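Local coordinates for mirolysin (PDB 6R7V), which probably cleaves proteins as a zinc metallopeptidase of the pappalysin family, here in its latent cysteine-switch zymogen form, at residues V182-K187 with T206-H211; C157-G160 with G165-Q168; V51-N56 with A65-Q70; L152-C157 with K187-D192. The protein carries 1 engineered substitution. One frame throughout, in Å; residues are numbered along the deposited sequence.

Interaction 1 of 4, residues V182-K187 with T206-H211. Engineered in segment 206-211: Ala-208 (natural residue Glu). With ZN (zinc ion), chain D.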
loop_
_atom_site.group_PDB
_atom_site.type_symbol
_atom_site.label_atom_id
_atom_site.label_comp_id
_atom_site.label_asym_id
_atom_site.label_seq_id
_atom_site.Cartn_x
_atom_site.Cartn_y
_atom_site.Cartn_z
ATOM N N VAL A 182 1.868 -1.126 -7.135
ATOM C CA VAL A 182 2.706 -0.366 -6.204
ATOM C C VAL A 182 4.163 -0.487 -6.583
ATOM O O VAL A 182 4.591 -1.472 -7.215
ATOM C CB VAL A 182 2.489 -0.719 -4.702
ATOM C CG1 VAL A 182 1.012 -0.609 -4.297
ATOM C CG2 VAL A 182 3.041 -2.094 -4.350
ATOM N N VAL A 183 4.923 0.579 -6.276
ATOM C CA VAL A 183 6.353 0.658 -6.607
ATOM C C VAL A 183 7.091 0.914 -5.304
ATOM O O VAL A 183 6.723 1.847 -4.555
ATOM C CB VAL A 183 6.640 1.781 -7.634
ATOM C CG1 VAL A 183 8.114 1.793 -8.024
ATOM C CG2 VAL A 183 5.780 1.636 -8.897
ATOM N N ILE A 184 8.144 0.110 -5.029
ATOM C CA ILE A 184 8.905 0.253 -3.801
ATOM C C ILE A 184 10.384 0.435 -4.097
ATOM O O ILE A 184 10.939 -0.285 -4.933
ATOM C CB ILE A 184 8.690 -0.975 -2.859
ATOM C CG1 ILE A 184 7.191 -1.366 -2.631
ATOM C CG2 ILE A 184 9.386 -0.734 -1.465
ATOM C CD1 ILE A 184 6.377 -0.226 -1.854
ATOM N N HIS A 185 11.058 1.302 -3.330
ATOM C CA HIS A 185 12.509 1.476 -3.479
ATOM C C HIS A 185 13.178 0.189 -3.058
ATOM O O HIS A 185 12.860 -0.351 -1.996
ATOM C CB HIS A 185 12.946 2.626 -2.568
ATOM C CG HIS A 185 14.317 3.148 -2.843
ATOM N ND1 HIS A 185 15.428 2.337 -2.778
ATOM C CD2 HIS A 185 14.694 4.381 -3.251
ATOM C CE1 HIS A 185 16.456 3.107 -3.113
ATOM N NE2 HIS A 185 16.067 4.336 -3.431
ATOM N N TYR A 186 14.133 -0.290 -3.846
ATOM C CA TYR A 186 14.825 -1.559 -3.576
ATOM C C TYR A 186 15.501 -1.593 -2.213
ATOM O O TYR A 186 15.665 -2.683 -1.663
ATOM C CB TYR A 186 15.836 -1.865 -4.694
ATOM C CG TYR A 186 17.137 -1.094 -4.615
ATOM C CD1 TYR A 186 17.237 0.210 -5.103
ATOM C CD2 TYR A 186 18.273 -1.663 -4.044
ATOM C CE1 TYR A 186 18.422 0.938 -4.998
ATOM C CE2 TYR A 186 19.459 -0.944 -3.927
ATOM C CZ TYR A 186 19.534 0.350 -4.419
ATOM O OH TYR A 186 20.717 1.044 -4.351
ATOM N N LYS A 187 15.947 -0.438 -1.693
ATOM C CA LYS A 187 16.637 -0.459 -0.411
ATOM C C LYS A 187 15.678 -0.675 0.742
ATOM O O LYS A 187 16.140 -0.813 1.880
ATOM C CB LYS A 187 17.376 0.873 -0.189
ATOM C CG LYS A 187 18.615 1.067 -1.017
ATOM C CD LYS A 187 19.138 2.477 -0.789
ATOM C CE LYS A 187 20.401 2.725 -1.562
ATOM N NZ LYS A 187 20.821 4.148 -1.455
ATOM N N THR A 206 3.745 -2.337 3.186
ATOM C CA THR A 206 2.444 -2.420 3.876
ATOM C C THR A 206 1.673 -1.123 3.682
ATOM O O THR A 206 0.476 -1.145 3.339
ATOM C CB THR A 206 2.661 -2.668 5.384
ATOM O OG1 THR A 206 3.279 -3.962 5.480
ATOM C CG2 THR A 206 1.345 -2.724 6.168
ATOM N N HIS A 207 2.381 0.016 3.844
ATOM C CA HIS A 207 1.786 1.339 3.679
ATOM C C HIS A 207 1.285 1.531 2.223
ATOM O O HIS A 207 0.152 1.995 2.016
ATOM C CB HIS A 207 2.875 2.353 4.047
ATOM C CG HIS A 207 2.529 3.787 3.827
ATOM N ND1 HIS A 207 2.250 4.630 4.887
ATOM C CD2 HIS A 207 2.498 4.498 2.674
ATOM C CE1 HIS A 207 2.051 5.819 4.347
ATOM N NE2 HIS A 207 2.168 5.775 3.011
ATOM N N ALA A 208 2.126 1.188 1.225
ATOM C CA ALA A 208 1.752 1.373 -0.189
ATOM C C ALA A 208 0.583 0.496 -0.551
ATOM O O ALA A 208 -0.308 0.936 -1.286
ATOM C CB ALA A 208 2.928 1.045 -1.092
ATOM N N VAL A 209 0.588 -0.766 -0.091
ATOM C CA VAL A 209 -0.532 -1.679 -0.390
ATOM C C VAL A 209 -1.817 -1.117 0.275
ATOM O O VAL A 209 -2.896 -1.220 -0.323
ATOM C CB VAL A 209 -0.201 -3.149 0.016
ATOM C CG1 VAL A 209 -1.418 -4.065 -0.087
ATOM C CG2 VAL A 209 0.945 -3.691 -0.833
ATOM N N GLY A 210 -1.689 -0.474 1.449
ATOM C CA GLY A 210 -2.837 0.194 2.053
ATOM C C GLY A 210 -3.422 1.208 1.081
ATOM O O GLY A 210 -4.630 1.238 0.894
ATOM N N HIS A 211 -2.578 2.057 0.419
ATOM C CA HIS A 211 -3.124 2.987 -0.611
ATOM C C HIS A 211 -3.761 2.253 -1.802
ATOM O O HIS A 211 -4.804 2.683 -2.298
ATOM C CB HIS A 211 -2.029 3.885 -1.169
ATOM C CG HIS A 211 -1.407 4.864 -0.206
ATOM N ND1 HIS A 211 -2.163 5.792 0.495
ATOM C CD2 HIS A 211 -0.102 5.113 0.026
ATOM C CE1 HIS A 211 -1.291 6.569 1.133
ATOM N NE2 HIS A 211 -0.052 6.216 0.864
HETATM ZN ZN ZN D . 1.663 7.080 1.552
#
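The engineered Ala-208 (natural residue glutamate) packs its CB against Val-182 and Ile-184 of strand 182-185, from the helix that carries two zinc ligands. This CB, pointed at the strand, is within 3.8 Å of Ile-184 CD1 and 4.0 Å of Val-182 CB. The terminal methyl of Ile-184 gets there through its second bend: with chi1 at -49° and chi2 at -65° the CG1 branch folds CD1 toward the helix, although CB leaves the backbone at a slant. Val-182 has a second conformer, so its methyl contacts are less certain: CG1 lies 3.6 Å from Ala-208 O, and CG2 faces Val-209 CG2 more loosely at 4.4 Å. No hydrogen bond crosses the contact. One residue before the alanine and three beyond it, His-207 and His-211 bind the zinc ion through NE2, one helical turn apart, as in the metzincin zinc-binding helix; His-217 and Cys-6 complete the site. Second-shell carbonyls fix the rings, Tyr-266 O taking His-207 ND1 and Leu-215 O taking His-211 ND1. The 206-211 part of helix 203-212 runs nearly antiparallel to strand 182-185 (162°), which is itself hydrogen-bonded between strands 152-157 and 165-167.

Interaction 2 of 4, residues C157-G160 with G165-Q168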
loop_
_atom_site.group_PDB
_atom_site.type_symbol
_atom_site.label_atom_id
_atom_site.label_comp_id
_atom_site.label_asym_id
_atom_site.label_seq_id
_atom_site.Cartn_x
_atom_site.Cartn_y
_atom_site.Cartn_z
ATOM N N CYS A 157 12.562 -1.016 -7.586
ATOM C CA CYS A 157 13.531 -0.330 -8.415
ATOM C C CYS A 157 14.226 0.776 -7.628
ATOM O O CYS A 157 13.855 1.043 -6.468
ATOM C CB CYS A 157 12.820 0.258 -9.634
ATOM S SG CYS A 157 11.689 1.614 -9.231
ATOM N N ASN A 158 15.141 1.475 -8.297
ATOM C CA ASN A 158 15.762 2.650 -7.699
ATOM C C ASN A 158 14.872 3.879 -7.926
ATOM O O ASN A 158 14.756 4.339 -9.056
ATOM C CB ASN A 158 17.129 2.886 -8.293
ATOM C CG ASN A 158 17.792 4.095 -7.702
ATOM O OD1 ASN A 158 17.579 4.409 -6.523
ATOM N ND2 ASN A 158 18.600 4.796 -8.510
ATOM N N LEU A 159 14.235 4.400 -6.850
ATOM C CA LEU A 159 13.416 5.610 -6.905
ATOM C C LEU A 159 14.216 6.845 -6.472
ATOM O O LEU A 159 13.665 7.941 -6.427
ATOM C CB LEU A 159 12.167 5.453 -6.035
ATOM C CG LEU A 159 11.157 4.423 -6.524
ATOM C CD1 LEU A 159 10.025 4.284 -5.525
ATOM C CD2 LEU A 159 10.607 4.811 -7.914
ATOM N N GLY A 160 15.497 6.668 -6.182
ATOM C CA GLY A 160 16.394 7.779 -5.860
ATOM C C GLY A 160 16.671 7.975 -4.388
ATOM O O GLY A 160 16.351 7.112 -3.573
ATOM N N GLY A 165 8.422 4.950 -1.949
ATOM C CA GLY A 165 7.446 4.152 -2.673
ATOM C C GLY A 165 6.248 4.974 -3.075
ATOM O O GLY A 165 6.086 6.118 -2.617
ATOM N N TYR A 166 5.405 4.398 -3.937
ATOM C CA TYR A 166 4.152 5.032 -4.320
ATOM C C TYR A 166 3.171 3.983 -4.825
ATOM O O TYR A 166 3.567 2.904 -5.275
ATOM C CB TYR A 166 4.349 6.159 -5.340
ATOM C CG TYR A 166 4.772 5.739 -6.729
ATOM C CD1 TYR A 166 3.835 5.588 -7.748
ATOM C CD2 TYR A 166 6.121 5.607 -7.055
ATOM C CE1 TYR A 166 4.225 5.256 -9.044
ATOM C CE2 TYR A 166 6.521 5.299 -8.351
ATOM C CZ TYR A 166 5.570 5.152 -9.348
ATOM O OH TYR A 166 5.956 4.827 -10.626
ATOM N N ALA A 167 1.886 4.297 -4.743
ATOM C CA ALA A 167 0.831 3.397 -5.168
ATOM C C ALA A 167 -0.123 4.110 -6.070
ATOM O O ALA A 167 -0.263 5.334 -5.976
ATOM C CB ALA A 167 0.073 2.898 -3.940
ATOM N N GLN A 168 -0.889 3.347 -6.835
ATOM C CA GLN A 168 -1.969 3.910 -7.612
ATOM C C GLN A 168 -3.275 3.593 -6.865
ATOM O O GLN A 168 -3.496 2.453 -6.471
ATOM C CB GLN A 168 -1.980 3.368 -9.061
ATOM C CG GLN A 168 -3.004 4.126 -9.899
ATOM C CD GLN A 168 -2.937 3.748 -11.349
ATOM O OE1 GLN A 168 -2.032 4.154 -12.055
ATOM N NE2 GLN A 168 -3.896 2.971 -11.805
#
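Leu-159 and Gly-165 meet near the two ends of the loop that joins strand 152-157 to strand 165-167, the short antiparallel strand of an otherwise mainly parallel sheet. The Leu-159 side chain carries the whole of the packed contact. Its chain is extended beyond CB (chi2 176°), which sends CD1 forward to within 3.8 Å of Gly-165 CA, where the glycine presents bare backbone. The second branch, CD2, meets Tyr-166 CE2 at 4.1 Å, coming to the edge of the ring close to its plane. Tyr-166 has its CG between the backbone N and carbonyl carbon (chi1 69°), and its hydroxyl, hydrogen-bonded to Asp-133 OD1, ties down the far end of the ring. All three touching residues are buried.

The other side of the loop is looser and partly open to solvent. There Asn-158 and Gly-160 form an Asx turn that makes no contact with the strand. Strand 165-167 also borders the prosegment: Gly-165 shares a backbone hydrogen bond with Gly-7, and Ala-167 O is hydrogen-bonded to the side-chain OG of Ser-8, close to the zinc ligand Cys-6. This placement is consistent with the cleft-edge strand of metzincins. In the Asx turn, Gly-160 N reaches Asn-158 OD1 at 3.1 Å from above the plane of the side-chain carbonyl, 64° out of it.

Interaction 3 of 4, residues V51-N56 with A65-Q70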
loop_
_atom_site.group_PDB
_atom_site.type_symbol
_atom_site.label_atom_id
_atom_site.label_comp_id
_atom_site.label_asym_id
_atom_site.label_seq_id
_atom_site.Cartn_x
_atom_site.Cartn_y
_atom_site.Cartn_z
ATOM N N VAL A 51 6.155 -9.796 -8.345
ATOM C CA VAL A 51 7.182 -8.784 -8.021
ATOM C C VAL A 51 8.098 -8.621 -9.210
ATOM O O VAL A 51 8.735 -9.602 -9.655
ATOM C CB VAL A 51 7.965 -9.190 -6.757
ATOM C CG1 VAL A 51 9.033 -8.135 -6.425
ATOM C CG2 VAL A 51 6.999 -9.349 -5.587
ATOM N N HIS A 52 8.176 -7.386 -9.724
ATOM C CA HIS A 52 9.035 -7.054 -10.854
ATOM C C HIS A 52 10.274 -6.370 -10.361
ATOM O O HIS A 52 10.185 -5.190 -10.008
ATOM C CB HIS A 52 8.338 -6.141 -11.873
ATOM C CG HIS A 52 7.018 -6.634 -12.358
ATOM N ND1 HIS A 52 6.928 -7.695 -13.231
ATOM C CD2 HIS A 52 5.767 -6.161 -12.110
ATOM C CE1 HIS A 52 5.632 -7.866 -13.470
ATOM N NE2 HIS A 52 4.896 -6.946 -12.832
ATOM N N VAL A 53 11.423 -7.077 -10.345
ATOM C CA VAL A 53 12.692 -6.441 -9.958
ATOM C C VAL A 53 13.287 -5.834 -11.215
ATOM O O VAL A 53 13.537 -6.558 -12.194
ATOM C CB VAL A 53 13.665 -7.428 -9.278
ATOM C CG1 VAL A 53 14.955 -6.725 -8.847
ATOM C CG2 VAL A 53 13.006 -8.123 -8.088
ATOM N N VAL A 54 13.471 -4.497 -11.209
ATOM C CA VAL A 54 14.024 -3.782 -12.356
ATOM C C VAL A 54 15.343 -3.217 -11.871
ATOM O O VAL A 54 15.360 -2.419 -10.934
ATOM C CB VAL A 54 13.025 -2.705 -12.861
ATOM C CG1 VAL A 54 13.596 -1.975 -14.071
ATOM C CG2 VAL A 54 11.644 -3.319 -13.188
ATOM N N TYR A 55 16.457 -3.673 -12.448
ATOM C CA TYR A 55 17.752 -3.362 -11.874
ATOM C C TYR A 55 18.748 -2.871 -12.875
ATOM O O TYR A 55 18.859 -3.412 -13.980
ATOM C CB TYR A 55 18.299 -4.619 -11.129
ATOM C CG TYR A 55 18.581 -5.822 -12.006
ATOM C CD1 TYR A 55 17.566 -6.717 -12.346
ATOM C CD2 TYR A 55 19.861 -6.074 -12.479
ATOM C CE1 TYR A 55 17.805 -7.790 -13.201
ATOM C CE2 TYR A 55 20.114 -7.146 -13.325
ATOM C CZ TYR A 55 19.083 -8.013 -13.666
ATOM O OH TYR A 55 19.342 -9.089 -14.477
ATOM N N ASN A 56 19.560 -1.909 -12.432
ATOM C CA ASN A 56 20.623 -1.307 -13.232
ATOM C C ASN A 56 21.985 -1.785 -12.740
ATOM O O ASN A 56 22.991 -1.578 -13.412
ATOM C CB ASN A 56 20.504 0.223 -13.130
ATOM C CG ASN A 56 21.591 1.034 -13.791
ATOM O OD1 ASN A 56 22.315 1.808 -13.126
ATOM N ND2 ASN A 56 21.752 0.862 -15.106
ATOM N N ALA A 65 15.028 -14.441 -1.368
ATOM C CA ALA A 65 14.755 -14.482 0.081
ATOM C C ALA A 65 14.292 -13.111 0.558
ATOM O O ALA A 65 13.382 -13.050 1.380
ATOM C CB ALA A 65 15.988 -14.935 0.867
ATOM N N GLN A 66 14.858 -12.023 0.017
ATOM C CA GLN A 66 14.458 -10.659 0.378
ATOM C C GLN A 66 12.988 -10.422 -0.022
ATOM O O GLN A 66 12.179 -9.886 0.742
ATOM C CB GLN A 66 15.381 -9.630 -0.276
ATOM C CG GLN A 66 15.347 -8.250 0.380
ATOM C CD GLN A 66 15.833 -8.247 1.816
ATOM O OE1 GLN A 66 16.735 -9.007 2.201
ATOM N NE2 GLN A 66 15.275 -7.362 2.617
ATOM N N ILE A 67 12.615 -10.885 -1.218
ATOM C CA ILE A 67 11.261 -10.725 -1.736
ATOM C C ILE A 67 10.252 -11.572 -0.938
ATOM O O ILE A 67 9.169 -11.091 -0.554
ATOM C CB ILE A 67 11.229 -11.079 -3.215
ATOM C CG1 ILE A 67 12.037 -10.038 -4.008
ATOM C CG2 ILE A 67 9.779 -11.205 -3.700
ATOM C CD1 ILE A 67 12.353 -10.508 -5.415
ATOM N N ILE A 68 10.635 -12.837 -0.647
ATOM C CA ILE A 68 9.760 -13.709 0.143
ATOM C C ILE A 68 9.540 -13.097 1.542
ATOM O O ILE A 68 8.421 -13.156 2.068
ATOM C CB ILE A 68 10.435 -15.097 0.202
ATOM C CG1 ILE A 68 10.341 -15.770 -1.193
ATOM C CG2 ILE A 68 9.864 -16.009 1.339
ATOM C CD1 ILE A 68 11.257 -16.969 -1.361
ATOM N N SER A 69 10.580 -12.477 2.119
ATOM C CA SER A 69 10.401 -11.845 3.423
ATOM C C SER A 69 9.388 -10.701 3.323
ATOM O O SER A 69 8.632 -10.507 4.273
ATOM C CB SER A 69 11.715 -11.345 4.006
ATOM O OG SER A 69 12.172 -10.125 3.453
ATOM N N GLN A 70 9.308 -9.989 2.182
ATOM C CA GLN A 70 8.299 -8.941 2.065
ATOM C C GLN A 70 6.887 -9.516 2.028
ATOM O O GLN A 70 5.956 -8.939 2.626
ATOM C CB GLN A 70 8.544 -8.087 0.811
ATOM C CG GLN A 70 7.525 -6.946 0.665
ATOM C CD GLN A 70 7.632 -5.964 1.814
ATOM O OE1 GLN A 70 8.573 -5.177 1.862
ATOM N NE2 GLN A 70 6.688 -5.945 2.739
#
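Ile-67 points from its helix at two alternate residues of a strand, Val-51 and Val-53, and gives each of them a different branch. The side chain divides at CB. One branch ends at once in CG2, anti to the backbone N, and this methyl meets Val-51 tip to tip: Val-51 CG2 is 3.8 Å away, with Val-51 CB a little farther at 4.1 Å. The other branch runs through CG1, set opposite the carbonyl carbon (chi1 -67°), and then almost straight on (chi2 165°). This extension carries CD1 along the strand to Val-53, where it crosses the valine at a slant and comes within 3.6 Å of Val-53 CG2. In both valines it is CG2, the methyl beside the backbone N, that faces the isoleucine. The contact is wholly apolar and buried.

Within the helix, Gln-66 O accepts twice from the same face of its plane, from Ser-69 OG at 2.7 Å and from Gln-70 N at 3.2 Å. The Gln-66 side chain turns instead to the loop after strand 182-185, its NE2 bonded to Phe-189 O and Asp-192 O.

Helix 64-77 lies in the connection between the parallel, adjacent strands 45-55 and 101-105, a beta-alpha-beta crossover that also holds the short helix 90-93. Helix 64-77 lies against one face of that sheet, in a place consistent with the backing helix of metzincins, and Ile-67 also touches Ile-118 and Arg-120 of the neighbouring strand 118-122.

Interaction 4 of 4, residues L152-C157 with K187-D192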
loop_
_atom_site.group_PDB
_atom_site.type_symbol
_atom_site.label_atom_id
_atom_site.label_comp_id
_atom_site.label_asym_id
_atom_site.label_seq_id
_atom_site.Cartn_x
_atom_site.Cartn_y
_atom_site.Cartn_z
ATOM N N LEU A 152 -1.712 -8.433 -8.291
ATOM C CA LEU A 152 -1.121 -7.223 -7.723
ATOM C C LEU A 152 0.313 -7.192 -8.204
ATOM O O LEU A 152 1.102 -8.093 -7.907
ATOM C CB LEU A 152 -1.179 -7.177 -6.190
ATOM C CG LEU A 152 -0.189 -6.213 -5.468
ATOM C CD1 LEU A 152 -0.460 -4.728 -5.808
ATOM C CD2 LEU A 152 -0.261 -6.358 -3.956
ATOM N N ASN A 153 0.650 -6.130 -8.942
ATOM C CA ASN A 153 1.995 -5.896 -9.454
ATOM C C ASN A 153 2.770 -4.997 -8.507
ATOM O O ASN A 153 2.310 -3.883 -8.203
ATOM C CB ASN A 153 1.934 -5.219 -10.816
ATOM C CG ASN A 153 1.420 -6.092 -11.912
ATOM O OD1 ASN A 153 2.184 -6.646 -12.717
ATOM N ND2 ASN A 153 0.118 -6.251 -11.977
ATOM N N ILE A 154 3.916 -5.491 -8.020
ATOM C CA ILE A 154 4.793 -4.736 -7.151
ATOM C C ILE A 154 6.111 -4.558 -7.861
ATOM O O ILE A 154 6.813 -5.567 -8.081
ATOM C CB ILE A 154 5.024 -5.412 -5.793
ATOM C CG1 ILE A 154 3.700 -5.710 -5.046
ATOM C CG2 ILE A 154 5.962 -4.523 -4.965
ATOM C CD1 ILE A 154 3.925 -6.440 -3.656
ATOM N N TRP A 155 6.442 -3.323 -8.272
ATOM C CA TRP A 155 7.715 -3.071 -8.945
ATOM C C TRP A 155 8.722 -2.664 -7.902
ATOM O O TRP A 155 8.370 -1.898 -6.986
ATOM C CB TRP A 155 7.556 -1.961 -9.991
ATOM C CG TRP A 155 6.809 -2.361 -11.211
ATOM C CD1 TRP A 155 7.354 -2.753 -12.402
ATOM C CD2 TRP A 155 5.395 -2.228 -11.439
ATOM N NE1 TRP A 155 6.358 -2.954 -13.337
ATOM C CE2 TRP A 155 5.139 -2.671 -12.757
ATOM C CE3 TRP A 155 4.302 -1.837 -10.633
ATOM C CZ2 TRP A 155 3.853 -2.650 -13.314
ATOM C CZ3 TRP A 155 3.025 -1.859 -11.174
ATOM C CH2 TRP A 155 2.812 -2.220 -12.512
ATOM N N VAL A 156 9.955 -3.195 -7.993
ATOM C CA VAL A 156 11.039 -2.858 -7.075
ATOM C C VAL A 156 12.160 -2.258 -7.888
ATOM O O VAL A 156 12.574 -2.876 -8.878
ATOM C CB VAL A 156 11.501 -4.109 -6.313
ATOM C CG1 VAL A 156 12.648 -3.776 -5.358
ATOM C CG2 VAL A 156 10.326 -4.753 -5.562
ATOM N N CYS A 157 12.562 -1.016 -7.586
ATOM C CA CYS A 157 13.531 -0.330 -8.415
ATOM C C CYS A 157 14.226 0.776 -7.628
ATOM O O CYS A 157 13.855 1.043 -6.468
ATOM C CB CYS A 157 12.820 0.258 -9.634
ATOM S SG CYS A 157 11.689 1.614 -9.231
ATOM N N LYS A 187 15.947 -0.438 -1.693
ATOM C CA LYS A 187 16.637 -0.459 -0.411
ATOM C C LYS A 187 15.678 -0.675 0.742
ATOM O O LYS A 187 16.140 -0.813 1.880
ATOM C CB LYS A 187 17.376 0.873 -0.189
ATOM C CG LYS A 187 18.615 1.067 -1.017
ATOM C CD LYS A 187 19.138 2.477 -0.789
ATOM C CE LYS A 187 20.401 2.725 -1.562
ATOM N NZ LYS A 187 20.821 4.148 -1.455
ATOM N N HIS A 188 14.355 -0.641 0.501
ATOM C CA HIS A 188 13.405 -0.713 1.604
ATOM C C HIS A 188 12.326 -1.750 1.312
ATOM O O HIS A 188 11.154 -1.552 1.639
ATOM C CB HIS A 188 12.827 0.694 1.850
ATOM C CG HIS A 188 13.922 1.698 2.109
ATOM N ND1 HIS A 188 14.715 1.606 3.232
ATOM C CD2 HIS A 188 14.358 2.743 1.360
ATOM C CE1 HIS A 188 15.601 2.594 3.148
ATOM N NE2 HIS A 188 15.428 3.306 2.042
ATOM N N PHE A 189 12.740 -2.851 0.679
ATOM C CA PHE A 189 11.881 -3.962 0.322
ATOM C C PHE A 189 12.299 -5.160 1.115
ATOM O O PHE A 189 13.494 -5.492 1.159
ATOM C CB PHE A 189 11.943 -4.249 -1.197
ATOM C CG PHE A 189 10.780 -5.039 -1.729
ATOM C CD1 PHE A 189 10.896 -6.403 -1.975
ATOM C CD2 PHE A 189 9.536 -4.439 -1.905
ATOM C CE1 PHE A 189 9.805 -7.131 -2.463
ATOM C CE2 PHE A 189 8.448 -5.173 -2.369
ATOM C CZ PHE A 189 8.602 -6.500 -2.693
ATOM N N GLY A 190 11.330 -5.806 1.745
ATOM C CA GLY A 190 11.639 -6.958 2.583
ATOM C C GLY A 190 12.070 -6.570 3.977
ATOM O O GLY A 190 12.209 -5.379 4.308
ATOM N N ARG A 191 12.279 -7.581 4.820
ATOM C CA ARG A 191 12.629 -7.361 6.222
ATOM C C ARG A 191 14.061 -7.773 6.495
ATOM O O ARG A 191 14.453 -8.881 6.123
ATOM C CB ARG A 191 11.660 -8.156 7.104
ATOM C CG ARG A 191 11.987 -8.052 8.597
ATOM C CD ARG A 191 10.744 -8.314 9.445
ATOM N NE ARG A 191 10.267 -9.692 9.275
ATOM C CZ ARG A 191 9.087 -10.116 9.723
ATOM N NH1 ARG A 191 8.256 -9.275 10.323
ATOM N NH2 ARG A 191 8.721 -11.377 9.547
ATOM N N ASP A 192 14.830 -6.903 7.187
ATOM C CA ASP A 192 16.236 -7.173 7.529
ATOM C C ASP A 192 16.990 -7.456 6.200
ATOM O O ASP A 192 16.641 -6.851 5.184
ATOM C CB ASP A 192 16.348 -8.297 8.599
ATOM C CG ASP A 192 15.536 -8.009 9.857
ATOM O OD1 ASP A 192 15.297 -6.815 10.156
ATOM O OD2 ASP A 192 15.147 -8.980 10.556
#
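Phe-189 lays its ring against Val-156 in a CH-pi contact, part of the core between the central sheet and the loop that leads from strand 182-185 to the zinc-binding helix. The segment opens with Lys-187, whose CB points away from strand 152-157, and passes on through His-188. Phe-189 then turns inward, CG lying opposite the backbone N (chi1 -160°), and the ring lies against the side chains of strand 152-157. Val-156 CG2 stands 3.6 Å from the ring centroid and only 6° off the normal, so that one methyl touches all six carbons almost evenly. Two residues back on the same side of the strand, Ile-154 CG2 approaches Phe-189 CE2 obliquely at 3.7 Å. Gly-190 comes next with a positive phi (83°), at backbone angles that would press a CB against the preceding carbonyl. Here the loop is held to helix 64-77: Gly-190 N donates to Gln-70 OE1, Arg-191 N bonds Ser-69 OG, and the Arg-191 guanidinium forms a salt bridge with Glu-76. At the exposed end, Asp-192 OD1 makes a salt bridge with Lys-201 NZ.

In the fold
All four contacts reach one mixed sheet. Along the chain, interaction 3 comes first; interactions 2 and 4 then both begin at strand 152-157 or its end and share Cys-157, while interactions 1 and 4 alternate in sequence and share Lys-187. Centres of interactions 3 and 4 lie about 6 Å apart, where neighbouring strands 45-55 and 152-157 join through His-52 N and Ile-154 O (2.8 Å). The centre of interaction 1 lies about 7 Å from those of 2 and 4, strand 182-185 being paired with both their strands. Helices 64-77 and 203-212 both pack on this sheet, and its antiparallel strand 165-167 lies beside the prosegment that keeps the zymogen latent.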